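Local coordinates for LpxE (Aquifex aeolicus, PDB 6EBU), which probably removes the 1-phosphate group of lipid A, acting as a membrane-embedded phosphatase of the PAP2 superfamily, at residues Ala13-Leu18 with Val148-Asp153. The protein carries 1 engineered substitution. Sequence-based numbering, arbitrary orientation.
Sequences ALNLEL and VHFPLD. With SO4 (sulfate ion), chain B.
The carboxamide of N15 is gripped at both of its polar ends: OD1 accepts the backbone N-H of L152 at 2.9 Å, and ND2 donates to the carbonyl of E10. The case illustrates how a side chain from one helix can occupy an N-H in the first turn of another. A chi1 of -156° swings CG away from the N15 backbone N and carries the amide across to the start of helix 151-170, where L152 N meets it 31° off the carbonyl plane. Fixed in this way, ND2 lies 3.4 Å from F150 CB, the amide turned 49° from the phenyl plane. Apolar contacts complete the interface: L18 CB rests 3.5 Å from P151 CG, and L16 CD2 lies 3.9 Å from F150 CE1, the two side chains running alongside each other. Behind the interface, the carboxylate of D153, third residue of the helix, reaches back so that OD2 receives the N-H of F150, the N-cap residue, at 2.8 Å. The same oxygen takes a hydrogen bond from S104 and a weak one from H149 ND1. H149 NE2 in turn binds a sulfate, also held by K79, R86, G108 and R143, an arrangement consistent with the phosphate site of a PAP2 phosphatase.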
loop_
_atom_site.group_PDB
_atom_site.type_symbol
_atom_site.label_atom_id
_atom_site.label_comp_id
_atom_site.label_asym_id
_atom_site.label_seq_id
_atom_site.Cartn_x
_atom_site.Cartn_y
_atom_site.Cartn_z
ATOM N N ALA A 13 4.683 -12.268 -17.525
ATOM C CA ALA A 13 4.726 -13.562 -16.848
ATOM C C ALA A 13 5.066 -13.410 -15.370
ATOM O O ALA A 13 4.434 -14.035 -14.509
ATOM C CB ALA A 13 5.729 -14.484 -17.543
ATOM N N LEU A 14 6.060 -12.576 -15.055
ATOM C CA LEU A 14 6.485 -12.422 -13.668
ATOM C C LEU A 14 5.361 -11.868 -12.802
ATOM O O LEU A 14 5.194 -12.280 -11.649
ATOM C CB LEU A 14 7.717 -11.520 -13.598
ATOM C CG LEU A 14 8.259 -11.171 -12.209
ATOM C CD1 LEU A 14 8.547 -12.430 -11.411
ATOM C CD2 LEU A 14 9.508 -10.314 -12.331
ATOM N N ASN A 15 4.570 -10.940 -13.347
ATOM C CA ASN A 15 3.473 -10.356 -12.581
ATOM C C ASN A 15 2.388 -11.385 -12.291
ATOM O O ASN A 15 1.884 -11.463 -11.165
ATOM C CB ASN A 15 2.884 -9.166 -13.336
ATOM C CG ASN A 15 2.189 -8.178 -12.421
ATOM O OD1 ASN A 15 2.460 -8.126 -11.221
ATOM N ND2 ASN A 15 1.290 -7.383 -12.988
ATOM N N LEU A 16 2.017 -12.184 -13.293
ATOM C CA LEU A 16 0.912 -13.122 -13.126
ATOM C C LEU A 16 1.320 -14.333 -12.296
ATOM O O LEU A 16 0.524 -14.829 -11.491
ATOM C CB LEU A 16 0.389 -13.562 -14.493
ATOM C CG LEU A 16 -0.080 -12.450 -15.435
ATOM C CD1 LEU A 16 -0.726 -13.041 -16.677
ATOM C CD2 LEU A 16 -1.037 -11.499 -14.728
ATOM N N GLU A 17 2.548 -14.822 -12.477
ATOM C CA GLU A 17 3.001 -15.968 -11.693
ATOM C C GLU A 17 3.166 -15.595 -10.225
ATOM O O GLU A 17 2.823 -16.385 -9.337
ATOM C CB GLU A 17 4.310 -16.512 -12.264
ATOM N N LEU A 18 3.690 -14.398 -9.951
ATOM C CA LEU A 18 3.801 -13.939 -8.571
ATOM C C LEU A 18 2.429 -13.788 -7.929
ATOM O O LEU A 18 2.237 -14.154 -6.763
ATOM C CB LEU A 18 4.562 -12.615 -8.511
ATOM C CG LEU A 18 6.089 -12.639 -8.593
ATOM C CD1 LEU A 18 6.667 -11.430 -7.874
ATOM C CD2 LEU A 18 6.647 -13.928 -8.015
ATOM N N VAL A 148 -7.059 -8.017 -5.133
ATOM C CA VAL A 148 -7.424 -6.724 -5.703
ATOM C C VAL A 148 -6.247 -6.005 -6.344
ATOM O O VAL A 148 -6.449 -4.946 -6.961
ATOM C CB VAL A 148 -8.075 -5.811 -4.641
ATOM C CG1 VAL A 148 -9.305 -6.483 -4.050
ATOM C CG2 VAL A 148 -7.072 -5.454 -3.550
ATOM N N HIS A 149 -5.032 -6.533 -6.226
ATOM C CA HIS A 149 -3.867 -5.894 -6.816
ATOM C C HIS A 149 -2.914 -6.956 -7.344
ATOM O O HIS A 149 -2.932 -8.112 -6.910
ATOM C CB HIS A 149 -3.136 -4.991 -5.809
ATOM C CG HIS A 149 -3.746 -3.632 -5.659
ATOM N ND1 HIS A 149 -3.771 -2.707 -6.682
ATOM C CD2 HIS A 149 -4.346 -3.037 -4.600
ATOM C CE1 HIS A 149 -4.364 -1.604 -6.262
ATOM N NE2 HIS A 149 -4.725 -1.778 -5.004
ATOM N N PHE A 150 -2.087 -6.543 -8.304
ATOM C CA PHE A 150 -0.972 -7.307 -8.835
ATOM C C PHE A 150 0.310 -6.929 -8.111
ATOM O O PHE A 150 0.413 -5.840 -7.540
ATOM C CB PHE A 150 -0.809 -7.039 -10.330
ATOM C CG PHE A 150 -1.962 -7.507 -11.168
ATOM C CD1 PHE A 150 -2.087 -8.841 -11.515
ATOM C CD2 PHE A 150 -2.908 -6.607 -11.629
ATOM C CE1 PHE A 150 -3.144 -9.271 -12.300
ATOM C CE2 PHE A 150 -3.965 -7.031 -12.414
ATOM C CZ PHE A 150 -4.081 -8.365 -12.749
ATOM N N PRO A 151 1.308 -7.817 -8.114
ATOM C CA PRO A 151 2.610 -7.458 -7.527
ATOM C C PRO A 151 3.222 -6.195 -8.108
ATOM O O PRO A 151 3.950 -5.490 -7.398
ATOM C CB PRO A 151 3.469 -8.692 -7.829
ATOM C CG PRO A 151 2.488 -9.813 -7.844
ATOM C CD PRO A 151 1.227 -9.251 -8.445
ATOM N N LEU A 152 2.958 -5.889 -9.379
ATOM C CA LEU A 152 3.453 -4.642 -9.955
ATOM C C LEU A 152 2.860 -3.432 -9.241
ATOM O O LEU A 152 3.556 -2.438 -9.004
ATOM C CB LEU A 152 3.133 -4.591 -11.449
ATOM C CG LEU A 152 3.355 -3.246 -12.145
ATOM C CD1 LEU A 152 4.831 -2.875 -12.136
ATOM C CD2 LEU A 152 2.809 -3.266 -13.565
ATOM N N ASP A 153 1.575 -3.505 -8.883
ATOM C CA ASP A 153 0.915 -2.377 -8.232
ATOM C C ASP A 153 1.485 -2.122 -6.843
ATOM O O ASP A 153 1.670 -0.965 -6.447
ATOM C CB ASP A 153 -0.589 -2.626 -8.141
ATOM C CG ASP A 153 -1.183 -3.109 -9.445
ATOM O OD1 ASP A 153 -0.699 -2.681 -10.514
ATOM O OD2 ASP A 153 -2.138 -3.913 -9.398
HETATM S S SO4 B . -6.102 0.829 -3.627
HETATM O O1 SO4 B . -5.415 -0.201 -2.851
HETATM O O2 SO4 B . -7.420 0.346 -4.023
HETATM O O3 SO4 B . -5.312 1.130 -4.817
HETATM O O4 SO4 B . -6.248 2.036 -2.817
#